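Local coordinates for protein aspartokinase 1, chloroplastic (Arabidopsis thaliana, PDB 2CDQ) that catalyses the ATP-dependent phosphorylation of L-aspartate to 4-phospho-L-aspartate, the first step of lysine, threonine, methionine and isoleucine synthesis, at residues 230-235 / 290-295; 238-242 / 298-304; 283-287 / 334-338; 59-63 / 209-214; 141-145 / 224-228. One frame throughout, in Å; residues are numbered along the deposited sequence.

In the fold
Along the chain from the N terminus, the first contact to open is contact 4, where strand 59-63 joins 209-214 across a loop of mostly helix. Contact 5 starts within that loop, at helix 141-145, and ends beyond it at 224-228, so the two cross and meet in one sheet. Contacts 1 and 2 open only after 4 and 5 have closed, and cross each other: both lie between helix 232-244 and helix 293-302, contact 1 at the N-terminal ends and contact 2 further along. Contact 3 crosses both, running from helix 277-287 to strand 332-339. Contacts 1, 2, 4 and 5 thus hold the kinase domain together, while contact 3 ties it to the ACT sheet.

Contact 1 (230-235 / 290-295); sequences RGGSDL and VLHPQS. With LYS (lysine), chain D.
Asp-234 reaches across to the backbone of Leu-291, whose N-H donates to OD2 at 2.7 Å and 162°, coming from above the carboxylate plane (51° out of it). Its CB points toward 290-295 from the N-terminal part of helix 232-244, and chi1 of -66°, with CG beside the backbone N, places the carboxylate by that amide; OD1 makes a salt bridge to Lys-32, an ATP-binding residue by similarity. A water gives OD2 a second partner at 2.7 Å, also donates to Gly-231 O and accepts from His-292 N, so one molecule stitches both segments.

The dense part lies beside this network. Gly-231 CA sits 3.7 Å from Ser-295 CB, and Leu-235 N and CB press on the same serine. Ser-295 OG is turned back to His-292 O, on a lone pair, and His-292 caps the following helix by accepting Gln-294 N at ND1. Arg-230 CB rides over one face of the imidazole, 3.7 Å from the His-292 ring centroid, while Pro-293 CD lies over the opposite face, toward its rim.

Contact between the two segments thins toward partly exposed Arg-230 and Gln-294. Gln-294 NE2 comes within 3.3 Å of Arg-230 O, and the Arg-230 guanidinium leaves for Leu-391 O and the ring of Trp-392. Here the second subunit supplies the packing through its Leu-352, whose O takes His-292 NE2.

Next to the bound lysine, whose CD lies 3.6 Å from Gly-232 CA, this is the glycine-rich turn leading into the helix that lines the active site of the amino acid kinase fold.

Contact 2 (238-242 / 298-304); sequences TTIGK and PAREGEI
Lys-242 starts with CG anti to its own backbone N and runs extended to CE, a path that carries its methylenes over the end of helix 293-302; the bend at the last torsion (chi4 -92°) turns NZ alone. Glu-301 answers with CG tucked between backbone N and carbonyl carbon (chi1 58°), which swings the chain toward the lysine, and the two cross at about a right angle. Their touch is aliphatic: Lys-242 CE lies 3.5 Å from Glu-301 CG, and Lys-242 CD rests 3.3 Å from Pro-298 O. The charged ends, NZ of Lys-242 and OE1 of Glu-301, stay 4.3 Å apart, beyond a salt bridge; the ammonium also makes a cation-pi contact with Tyr-192.

Deeper in, the Pro-298 ring wedges against the threonines, with CG packed 3.7 Å from Thr-238 OG1; the hydroxyl's polar partners are Ser-295 O and Leu-235 O. Thr-238 CG2 turns to Ala-299 CB at 4.1 Å. Further along the same sheet-facing side, a Schellman motif at Glu-303 ends the helix and brings Ile-304 back, its CD1 3.5 Å from Lys-242 N.

The axes of 238-242 and 298-302 approach to 8.6 Å, inclined by 21°. Thr-238, Ala-299 and Ile-304 all reach Ile-249 of strand 248-253: near-parallel helices laid on a central sheet, each leading into a strand of a neighbouring parallel pair, as in the αβα sandwich of amino acid kinases.

Contact 3 (283-287 / 334-338); sequences LAYFG and SIVLK
The Phe-286 ring carries Lys-338 on one face: CE stands 3.6 Å from the ring centroid, almost over the middle, and NZ lies 4.4 Å from the same centroid, 13° off the normal. The lysine thus adds a cation-pi interaction to a CH-pi contact, while Pro-388 and Leu-391 from a loop, with Glu-379 of the second subunit, also pack on the phenylalanine.

This joins the last turn, weakly bonded, of helix 277-287 in the kinase domain to strand 332-339, the outermost strand, within this chain, of the four-stranded antiparallel sheet of the ACT region, where it pairs with strand 420-427. The helix and strand segments cross at 53°, with their axes 8.3 Å apart.

Phe-286 holds CG anti to its carbonyl carbon (chi1 -76°), which stands the ring up beside the strand and sets CB 3.7 Å from Val-336 CG1. Val-336 reaches both ways from the strand: its CG2 meets Leu-283 CD1 at 3.5 Å, and the bare backbone of Gly-287 fits alongside both methyls. Lys-338 is extended beyond CG, and that straight chain carries CE over the ring and NZ further out above the same face, where it forms salt bridges with Asp-373, an allosteric lysine-binding residue, and with Glu-379 of the second subunit.

At the far end, Leu-283 CD1 lies 3.5 Å from Ser-334 CB, while Ser-334 OG bonds to Leu-259 O.

Contact 4 (59-63 / 209-214); sequences PVIVL and VPIVTG
Ile-61 of strand 59-63 and Ile-211 of strand 209-213 are paired in a parallel bridge, the strand axes inclined by 23°. Ile-61 N bonds to Pro-210 O at 2.8 Å, and Val-212 N returns a bond to Ile-61 O at 2.7 Å. One step on, Leu-63 N reaches Val-212 O at 3.0 Å. The side chains of Ile-61 and Ile-211 point the same way, side by side. In Ile-211, chi2 of -63° folds CD1 back toward the partner strand, 3.6 Å from Ile-61 CB, while its CG2 branch turns to Leu-63 CD1 at 3.8 Å.

Both strands belong to the central sheet of the amino acid kinase αβα sandwich: strand 29-33 bonds to the other edge of 59-63, and helix 137-161 lies over the face bearing Ile-211 and Leu-63, with Phe-155 against the leucine. The opposite face takes helix 232-244, where Ile-240 meets Val-60 and Val-62.

There Val-60 divides its branches, CG2 crossing Pro-210 CG at 3.7 Å and CG1 touching Val-212 CG2 at 4.0 Å. Val-62 CG1 rests on Gly-214 CA, just past the end of strand 209-213, and the Thr-213 hydroxyl bonds to Ala-171 N near the substrate-binding Glu-148.

Contact 5 (141-145 / 224-228); sequences DYLVS and AVTTL
Asp-141 grips Thr-227 with both carboxylate oxygens: Thr-227 N donates to OD2 at 2.6 Å and 156°, and Thr-227 OG1 donates to OD1 at 2.8 Å. Each donor comes from above the carboxylate plane, 61° out of it for the amide and 44° for the hydroxyl. Thr-227 places OG1 between its backbone N and carbonyl carbon, which keeps hydroxyl and amide on the aspartate side; a weak bond also links OG1 to Phe-182 O. Two bonds to one residue fix the rotation of the buried carboxylate.

Around the carboxylate the contacts are mostly carbon to carbon. Thr-227 CG2, on the other branch, meets Val-144 CG2, one turn before the substrate-binding Glu-148 of the same helix. Val-225 sends CG1 to Ser-145 CB at 3.6 Å and CG2 to the edge of the Tyr-142 ring, 4.1 Å from CD1. Ser-145 OG itself turns back to Tyr-142 O.

The strand crosses the helix almost at a right angle, axes 7.3 Å apart. The far side of helix 137-161 packs on helix 113-132 through Leu-143, while strand 225-227 pairs antiparallel with 209-219, whose Leu-216 also touches Ser-145.

Contact 1 (230-235 / 290-295)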
# COMPACT_ATOMS: atom_id res chain seq x y z
N ARG A 230 -0.01 5.29 -23.28
CA ARG A 230 -0.24 3.86 -23.09
C ARG A 230 -1.63 3.54 -23.64
O ARG A 230 -2.49 4.43 -23.72
CB ARG A 230 -0.19 3.49 -21.60
CG ARG A 230 1.13 3.79 -20.93
CD ARG A 230 0.96 3.95 -19.42
NE ARG A 230 2.17 4.42 -18.73
CZ ARG A 230 3.42 4.04 -19.01
NH1 ARG A 230 3.67 3.15 -19.96
NH2 ARG A 230 4.43 4.54 -18.31
N GLY A 231 -1.85 2.30 -24.03
CA GLY A 231 -3.11 1.97 -24.69
C GLY A 231 -2.92 2.01 -26.19
O GLY A 231 -3.46 1.17 -26.90
N GLY A 232 -2.17 3.00 -26.65
CA GLY A 232 -1.65 3.05 -28.01
C GLY A 232 -2.64 2.66 -29.09
O GLY A 232 -3.79 3.10 -29.08
N SER A 233 -2.19 1.82 -30.02
CA SER A 233 -3.02 1.41 -31.14
C SER A 233 -4.23 0.59 -30.71
O SER A 233 -5.27 0.63 -31.38
CB SER A 233 -2.19 0.66 -32.18
OG SER A 233 -1.17 1.48 -32.70
N ASP A 234 -4.11 -0.14 -29.60
CA ASP A 234 -5.24 -0.89 -29.05
C ASP A 234 -6.42 0.06 -28.80
O ASP A 234 -7.55 -0.22 -29.20
CB ASP A 234 -4.87 -1.64 -27.76
CG ASP A 234 -3.85 -2.76 -27.98
OD1 ASP A 234 -3.87 -3.44 -29.04
OD2 ASP A 234 -3.03 -2.99 -27.06
N LEU A 235 -6.13 1.20 -28.15
CA LEU A 235 -7.14 2.22 -27.87
C LEU A 235 -7.84 2.72 -29.14
O LEU A 235 -9.07 2.86 -29.16
CB LEU A 235 -6.52 3.40 -27.12
CG LEU A 235 -7.46 4.54 -26.68
CD1 LEU A 235 -8.61 4.02 -25.82
CD2 LEU A 235 -6.69 5.63 -25.94
N VAL A 290 -0.36 -6.57 -24.63
CA VAL A 290 -1.48 -5.89 -25.28
C VAL A 290 -2.53 -5.37 -24.30
O VAL A 290 -2.55 -5.75 -23.13
CB VAL A 290 -2.19 -6.81 -26.33
CG1 VAL A 290 -1.31 -7.02 -27.56
CG2 VAL A 290 -2.61 -8.14 -25.71
N LEU A 291 -3.39 -4.49 -24.80
CA LEU A 291 -4.57 -4.04 -24.09
C LEU A 291 -4.28 -3.49 -22.69
O LEU A 291 -4.67 -4.07 -21.67
CB LEU A 291 -5.63 -5.15 -24.04
CG LEU A 291 -6.18 -5.60 -25.40
CD1 LEU A 291 -6.74 -7.00 -25.31
CD2 LEU A 291 -7.24 -4.62 -25.90
N HIS A 292 -3.59 -2.35 -22.65
CA HIS A 292 -3.44 -1.58 -21.43
C HIS A 292 -4.85 -1.28 -20.93
O HIS A 292 -5.76 -1.07 -21.74
CB HIS A 292 -2.67 -0.29 -21.72
CG HIS A 292 -2.51 0.60 -20.53
ND1 HIS A 292 -3.52 1.43 -20.08
CD2 HIS A 292 -1.47 0.79 -19.69
CE1 HIS A 292 -3.10 2.10 -19.02
NE2 HIS A 292 -1.86 1.73 -18.76
N PRO A 293 -5.06 -1.28 -19.60
CA PRO A 293 -6.40 -1.09 -19.03
C PRO A 293 -7.17 0.08 -19.61
O PRO A 293 -8.38 -0.02 -19.82
CB PRO A 293 -6.11 -0.86 -17.55
CG PRO A 293 -4.89 -1.64 -17.31
CD PRO A 293 -4.06 -1.48 -18.54
N GLN A 294 -6.46 1.17 -19.89
CA GLN A 294 -7.05 2.40 -20.41
C GLN A 294 -7.60 2.23 -21.82
O GLN A 294 -8.44 3.01 -22.27
CB GLN A 294 -6.01 3.51 -20.38
CG GLN A 294 -6.54 4.91 -20.52
CD GLN A 294 -5.42 5.93 -20.54
OE1 GLN A 294 -5.24 6.69 -19.59
NE2 GLN A 294 -4.63 5.92 -21.62
N SER A 295 -7.11 1.21 -22.53
CA SER A 295 -7.54 0.97 -23.90
C SER A 295 -8.85 0.18 -23.98
O SER A 295 -9.49 0.17 -25.03
CB SER A 295 -6.43 0.26 -24.68
OG SER A 295 -6.25 -1.06 -24.22
N LYS D . 3.20 2.07 -33.06
CA LYS D . 4.07 1.50 -31.99
C LYS D . 4.30 -0.01 -32.17
O LYS D . 4.78 -0.44 -33.23
CB LYS D . 3.49 1.83 -30.60
CG LYS D . 1.98 1.60 -30.48
CD LYS D . 1.53 1.68 -29.03
CE LYS D . 2.00 0.48 -28.22
NZ LYS D . 1.57 0.58 -26.80
OXT LYS D . 4.02 -0.85 -31.31
O HOH W 1 -2.84 -1.30 -25.00

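Contact 2 (238-242 / 298-304)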
# COMPACT_ATOMS: atom_id res chain seq x y z
N THR A 238 -10.41 0.07 -30.21
CA THR A 238 -11.62 0.05 -29.37
C THR A 238 -12.46 1.32 -29.54
O THR A 238 -13.69 1.25 -29.54
CB THR A 238 -11.28 -0.13 -27.89
OG1 THR A 238 -10.37 0.89 -27.48
CG2 THR A 238 -10.67 -1.49 -27.63
N THR A 239 -11.79 2.46 -29.68
CA THR A 239 -12.46 3.73 -29.96
C THR A 239 -13.31 3.61 -31.22
O THR A 239 -14.52 3.82 -31.18
CB THR A 239 -11.44 4.88 -30.08
OG1 THR A 239 -10.70 4.98 -28.86
CG2 THR A 239 -12.14 6.21 -30.35
N ILE A 240 -12.68 3.24 -32.34
CA ILE A 240 -13.39 2.98 -33.60
C ILE A 240 -14.55 2.00 -33.40
O ILE A 240 -15.64 2.20 -33.96
CB ILE A 240 -12.42 2.49 -34.70
CG1 ILE A 240 -11.47 3.62 -35.11
CG2 ILE A 240 -13.18 1.99 -35.92
CD1 ILE A 240 -10.23 3.14 -35.81
N GLY A 241 -14.32 0.96 -32.61
CA GLY A 241 -15.36 -0.01 -32.26
C GLY A 241 -16.61 0.62 -31.68
O GLY A 241 -17.71 0.41 -32.19
N LYS A 242 -16.43 1.41 -30.61
CA LYS A 242 -17.53 2.13 -29.95
C LYS A 242 -18.20 3.13 -30.89
O LYS A 242 -19.43 3.23 -30.92
CB LYS A 242 -17.04 2.83 -28.67
CG LYS A 242 -18.11 3.63 -27.93
CD LYS A 242 -17.62 4.14 -26.58
CE LYS A 242 -18.76 4.73 -25.73
NZ LYS A 242 -18.94 6.21 -25.91
N PRO A 298 -13.30 2.21 -23.82
CA PRO A 298 -14.31 2.42 -24.86
C PRO A 298 -15.10 1.15 -25.20
O PRO A 298 -16.26 1.25 -25.59
CB PRO A 298 -13.49 2.86 -26.08
CG PRO A 298 -12.24 3.39 -25.51
CD PRO A 298 -11.95 2.55 -24.32
N ALA A 299 -14.48 -0.02 -25.06
CA ALA A 299 -15.16 -1.29 -25.32
C ALA A 299 -16.05 -1.67 -24.15
O ALA A 299 -17.11 -2.27 -24.34
CB ALA A 299 -14.15 -2.39 -25.60
N ARG A 300 -15.61 -1.33 -22.93
CA ARG A 300 -16.40 -1.58 -21.73
C ARG A 300 -17.71 -0.80 -21.77
O ARG A 300 -18.79 -1.38 -21.67
CB ARG A 300 -15.60 -1.24 -20.46
CG ARG A 300 -14.52 -2.24 -20.08
CD ARG A 300 -13.89 -1.90 -18.71
NE ARG A 300 -14.70 -2.39 -17.59
CZ ARG A 300 -14.26 -3.23 -16.65
NH1 ARG A 300 -13.01 -3.68 -16.67
NH2 ARG A 300 -15.08 -3.61 -15.68
N GLU A 301 -17.60 0.52 -21.95
CA GLU A 301 -18.78 1.40 -21.96
C GLU A 301 -19.63 1.23 -23.22
O GLU A 301 -20.85 1.39 -23.17
CB GLU A 301 -18.39 2.87 -21.72
CG GLU A 301 -17.40 3.46 -22.71
CD GLU A 301 -16.68 4.70 -22.19
OE1 GLU A 301 -15.94 5.34 -22.98
OE2 GLU A 301 -16.84 5.05 -21.00
N GLY A 302 -18.98 0.88 -24.33
CA GLY A 302 -19.70 0.58 -25.57
C GLY A 302 -20.28 -0.83 -25.58
O GLY A 302 -21.05 -1.18 -26.48
N GLU A 303 -19.90 -1.63 -24.58
CA GLU A 303 -20.34 -3.03 -24.43
C GLU A 303 -20.07 -3.88 -25.67
O GLU A 303 -20.98 -4.48 -26.25
CB GLU A 303 -21.80 -3.11 -23.99
CG GLU A 303 -22.02 -2.67 -22.56
CD GLU A 303 -23.36 -3.09 -22.02
OE1 GLU A 303 -23.41 -4.13 -21.32
OE2 GLU A 303 -24.36 -2.40 -22.30
N ILE A 304 -18.80 -3.92 -26.06
CA ILE A 304 -18.33 -4.66 -27.23
C ILE A 304 -17.20 -5.59 -26.79
O ILE A 304 -16.18 -5.13 -26.27
CB ILE A 304 -17.76 -3.70 -28.30
CG1 ILE A 304 -18.71 -2.53 -28.55
CG2 ILE A 304 -17.47 -4.45 -29.60
CD1 ILE A 304 -18.03 -1.31 -29.11

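Contact 3 (283-287 / 334-338)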
# COMPACT_ATOMS: atom_id res chain seq x y z
N LEU A 283 -4.22 -8.36 -16.17
CA LEU A 283 -3.51 -9.46 -16.81
C LEU A 283 -2.90 -9.12 -18.16
O LEU A 283 -1.72 -9.34 -18.38
CB LEU A 283 -4.45 -10.66 -16.94
CG LEU A 283 -3.97 -11.92 -17.68
CD1 LEU A 283 -2.84 -12.58 -16.92
CD2 LEU A 283 -5.13 -12.87 -17.84
N ALA A 284 -3.72 -8.59 -19.07
CA ALA A 284 -3.36 -8.44 -20.49
C ALA A 284 -2.10 -7.62 -20.79
O ALA A 284 -1.38 -7.93 -21.73
CB ALA A 284 -4.55 -7.91 -21.30
N TYR A 285 -1.84 -6.57 -20.01
CA TYR A 285 -0.72 -5.67 -20.30
C TYR A 285 0.64 -6.28 -19.96
O TYR A 285 1.60 -6.13 -20.73
CB TYR A 285 -0.91 -4.33 -19.59
CG TYR A 285 -0.03 -3.22 -20.12
CD1 TYR A 285 -0.06 -2.86 -21.47
CD2 TYR A 285 0.82 -2.51 -19.27
CE1 TYR A 285 0.74 -1.82 -21.96
CE2 TYR A 285 1.62 -1.48 -19.75
CZ TYR A 285 1.58 -1.14 -21.09
OH TYR A 285 2.37 -0.11 -21.56
N PHE A 286 0.73 -6.97 -18.82
CA PHE A 286 1.97 -7.61 -18.38
C PHE A 286 2.07 -9.09 -18.76
O PHE A 286 3.18 -9.61 -18.90
CB PHE A 286 2.13 -7.47 -16.86
CG PHE A 286 2.56 -6.10 -16.42
CD1 PHE A 286 1.62 -5.15 -16.03
CD2 PHE A 286 3.91 -5.75 -16.37
CE1 PHE A 286 2.01 -3.87 -15.61
CE2 PHE A 286 4.31 -4.49 -15.95
CZ PHE A 286 3.36 -3.55 -15.57
N GLY A 287 0.93 -9.76 -18.93
CA GLY A 287 0.88 -11.19 -19.25
C GLY A 287 1.08 -11.42 -20.74
O GLY A 287 1.99 -12.14 -21.14
N SER A 334 -4.17 -17.24 -14.89
CA SER A 334 -2.84 -17.08 -15.46
C SER A 334 -1.84 -16.65 -14.39
O SER A 334 -2.23 -16.18 -13.32
CB SER A 334 -2.87 -16.04 -16.59
OG SER A 334 -1.58 -15.83 -17.13
N ILE A 335 -0.56 -16.84 -14.69
CA ILE A 335 0.56 -16.45 -13.82
C ILE A 335 1.37 -15.40 -14.56
O ILE A 335 1.73 -15.60 -15.73
CB ILE A 335 1.46 -17.67 -13.52
CG1 ILE A 335 0.67 -18.72 -12.74
CG2 ILE A 335 2.72 -17.23 -12.77
CD1 ILE A 335 1.22 -20.14 -12.84
N VAL A 336 1.65 -14.27 -13.90
CA VAL A 336 2.38 -13.18 -14.53
C VAL A 336 3.73 -12.94 -13.86
O VAL A 336 3.82 -12.99 -12.63
CB VAL A 336 1.56 -11.85 -14.54
CG1 VAL A 336 2.34 -10.72 -15.20
CG2 VAL A 336 0.25 -12.05 -15.26
N LEU A 337 4.76 -12.67 -14.66
CA LEU A 337 6.07 -12.33 -14.13
C LEU A 337 6.53 -10.91 -14.50
O LEU A 337 6.40 -10.49 -15.65
CB LEU A 337 7.12 -13.35 -14.56
CG LEU A 337 8.52 -13.17 -13.97
CD1 LEU A 337 8.52 -13.49 -12.49
CD2 LEU A 337 9.52 -14.04 -14.71
N LYS A 338 7.05 -10.20 -13.51
CA LYS A 338 7.72 -8.92 -13.71
C LYS A 338 9.16 -9.13 -13.32
O LYS A 338 9.46 -9.38 -12.14
CB LYS A 338 7.10 -7.83 -12.85
CG LYS A 338 5.76 -7.32 -13.34
CD LYS A 338 5.11 -6.42 -12.31
CE LYS A 338 3.66 -6.11 -12.66
NZ LYS A 338 2.97 -5.33 -11.60

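Contact 4 (59-63 / 209-214)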
# COMPACT_ATOMS: atom_id res chain seq x y z
N PRO A 59 -13.67 -5.28 -42.81
CA PRO A 59 -12.93 -4.81 -41.65
C PRO A 59 -12.43 -3.36 -41.72
O PRO A 59 -12.32 -2.80 -42.81
CB PRO A 59 -11.73 -5.75 -41.61
CG PRO A 59 -11.51 -6.15 -43.06
CD PRO A 59 -12.77 -5.83 -43.84
N VAL A 60 -12.16 -2.78 -40.55
CA VAL A 60 -11.35 -1.57 -40.45
C VAL A 60 -10.00 -1.99 -39.88
O VAL A 60 -9.94 -2.67 -38.86
CB VAL A 60 -12.02 -0.50 -39.54
CG1 VAL A 60 -11.01 0.59 -39.14
CG2 VAL A 60 -13.20 0.14 -40.24
N ILE A 61 -8.92 -1.60 -40.54
CA ILE A 61 -7.59 -2.02 -40.12
C ILE A 61 -6.87 -0.91 -39.36
O ILE A 61 -6.76 0.22 -39.83
CB ILE A 61 -6.75 -2.52 -41.32
CG1 ILE A 61 -7.54 -3.54 -42.16
CG2 ILE A 61 -5.40 -3.09 -40.85
CD1 ILE A 61 -7.91 -4.85 -41.44
N VAL A 62 -6.39 -1.26 -38.17
CA VAL A 62 -5.60 -0.35 -37.35
C VAL A 62 -4.17 -0.85 -37.34
O VAL A 62 -3.90 -1.96 -36.88
CB VAL A 62 -6.14 -0.28 -35.89
CG1 VAL A 62 -5.27 0.64 -35.04
CG2 VAL A 62 -7.57 0.23 -35.88
N LEU A 63 -3.26 -0.02 -37.84
CA LEU A 63 -1.85 -0.40 -37.90
C LEU A 63 -0.96 0.40 -36.97
O LEU A 63 -1.09 1.62 -36.85
CB LEU A 63 -1.29 -0.29 -39.32
CG LEU A 63 -1.80 -1.22 -40.41
CD1 LEU A 63 -0.98 -0.99 -41.65
CD2 LEU A 63 -1.72 -2.68 -39.98
N VAL A 209 -11.49 -0.65 -47.82
CA VAL A 209 -11.03 -1.08 -46.49
C VAL A 209 -10.18 0.02 -45.84
O VAL A 209 -9.09 0.34 -46.32
CB VAL A 209 -10.22 -2.41 -46.55
CG1 VAL A 209 -9.82 -2.86 -45.16
CG2 VAL A 209 -11.02 -3.51 -47.26
N PRO A 210 -10.70 0.64 -44.76
CA PRO A 210 -9.99 1.71 -44.07
C PRO A 210 -8.73 1.21 -43.36
O PRO A 210 -8.76 0.19 -42.66
CB PRO A 210 -11.02 2.24 -43.06
CG PRO A 210 -12.34 1.69 -43.52
CD PRO A 210 -12.01 0.37 -44.13
N ILE A 211 -7.62 1.92 -43.55
CA ILE A 211 -6.35 1.61 -42.91
C ILE A 211 -5.95 2.80 -42.06
O ILE A 211 -5.43 3.79 -42.58
CB ILE A 211 -5.24 1.27 -43.94
CG1 ILE A 211 -5.75 0.32 -45.04
CG2 ILE A 211 -3.99 0.71 -43.25
CD1 ILE A 211 -6.19 -1.07 -44.57
N VAL A 212 -6.18 2.71 -40.75
CA VAL A 212 -6.01 3.84 -39.83
C VAL A 212 -4.74 3.75 -38.97
O VAL A 212 -4.41 2.69 -38.43
CB VAL A 212 -7.24 4.01 -38.90
CG1 VAL A 212 -7.29 5.42 -38.32
CG2 VAL A 212 -8.54 3.72 -39.65
N THR A 213 -4.04 4.88 -38.85
CA THR A 213 -2.90 5.04 -37.95
C THR A 213 -3.37 4.85 -36.51
O THR A 213 -4.46 5.29 -36.14
CB THR A 213 -2.29 6.44 -38.06
OG1 THR A 213 -3.28 7.41 -37.70
CG2 THR A 213 -1.80 6.72 -39.47
N GLY A 214 -2.53 4.22 -35.68
CA GLY A 214 -3.00 3.70 -34.41
C GLY A 214 -2.72 4.53 -33.18
O GLY A 214 -3.51 4.57 -32.24

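Contact 5 (141-145 / 224-228)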
# COMPACT_ATOMS: atom_id res chain seq x y z
N ASP A 141 5.86 13.98 -30.14
CA ASP A 141 4.64 13.43 -30.73
C ASP A 141 4.62 13.50 -32.25
O ASP A 141 4.16 12.57 -32.92
CB ASP A 141 3.41 14.13 -30.17
CG ASP A 141 2.80 13.40 -29.00
OD1 ASP A 141 3.52 12.65 -28.32
OD2 ASP A 141 1.59 13.56 -28.78
N TYR A 142 5.11 14.61 -32.80
CA TYR A 142 5.18 14.78 -34.25
C TYR A 142 6.16 13.76 -34.85
O TYR A 142 5.83 13.07 -35.81
CB TYR A 142 5.57 16.22 -34.62
CG TYR A 142 5.55 16.50 -36.11
CD1 TYR A 142 4.34 16.57 -36.81
CD2 TYR A 142 6.74 16.70 -36.82
CE1 TYR A 142 4.32 16.83 -38.18
CE2 TYR A 142 6.73 16.95 -38.18
CZ TYR A 142 5.52 17.02 -38.86
OH TYR A 142 5.51 17.27 -40.22
N LEU A 143 7.34 13.66 -34.23
CA LEU A 143 8.38 12.73 -34.64
C LEU A 143 7.84 11.30 -34.77
O LEU A 143 7.91 10.71 -35.85
CB LEU A 143 9.53 12.78 -33.63
CG LEU A 143 11.00 12.52 -34.02
CD1 LEU A 143 11.83 12.33 -32.77
CD2 LEU A 143 11.18 11.32 -34.92
N VAL A 144 7.27 10.76 -33.69
CA VAL A 144 6.78 9.38 -33.73
C VAL A 144 5.60 9.17 -34.69
O VAL A 144 5.35 8.04 -35.12
CB VAL A 144 6.48 8.76 -32.32
CG1 VAL A 144 7.45 9.27 -31.27
CG2 VAL A 144 5.06 9.02 -31.89
N SER A 145 4.88 10.25 -35.04
CA SER A 145 3.72 10.15 -35.93
C SER A 145 4.11 9.63 -37.32
O SER A 145 3.30 9.00 -38.00
CB SER A 145 2.97 11.49 -36.03
OG SER A 145 3.57 12.39 -36.96
N ALA A 224 -2.49 20.25 -33.18
CA ALA A 224 -1.22 19.55 -33.40
C ALA A 224 -1.32 18.03 -33.18
O ALA A 224 -2.15 17.54 -32.40
CB ALA A 224 -0.12 20.15 -32.52
N VAL A 225 -0.45 17.29 -33.88
CA VAL A 225 -0.45 15.82 -33.82
C VAL A 225 -0.16 15.33 -32.41
O VAL A 225 0.74 15.84 -31.73
CB VAL A 225 0.55 15.20 -34.84
CG1 VAL A 225 0.40 13.69 -34.88
CG2 VAL A 225 0.33 15.79 -36.24
N THR A 226 -0.91 14.32 -31.99
CA THR A 226 -0.86 13.83 -30.62
C THR A 226 -0.78 12.30 -30.59
O THR A 226 -1.39 11.63 -31.42
CB THR A 226 -2.10 14.34 -29.85
OG1 THR A 226 -1.76 15.56 -29.17
CG2 THR A 226 -2.58 13.34 -28.83
N THR A 227 -0.03 11.75 -29.63
CA THR A 227 -0.04 10.31 -29.37
C THR A 227 -0.90 9.97 -28.16
O THR A 227 -0.96 10.74 -27.20
CB THR A 227 1.37 9.71 -29.18
OG1 THR A 227 2.03 10.34 -28.08
CG2 THR A 227 2.19 9.87 -30.43
N LEU A 228 -1.55 8.81 -28.20
CA LEU A 228 -2.57 8.45 -27.21
C LEU A 228 -2.05 7.87 -25.89
O LEU A 228 -2.83 7.41 -25.06
CB LEU A 228 -3.61 7.50 -27.85
CG LEU A 228 -4.28 7.97 -29.14
CD1 LEU A 228 -5.14 6.88 -29.75
CD2 LEU A 228 -5.09 9.24 -28.94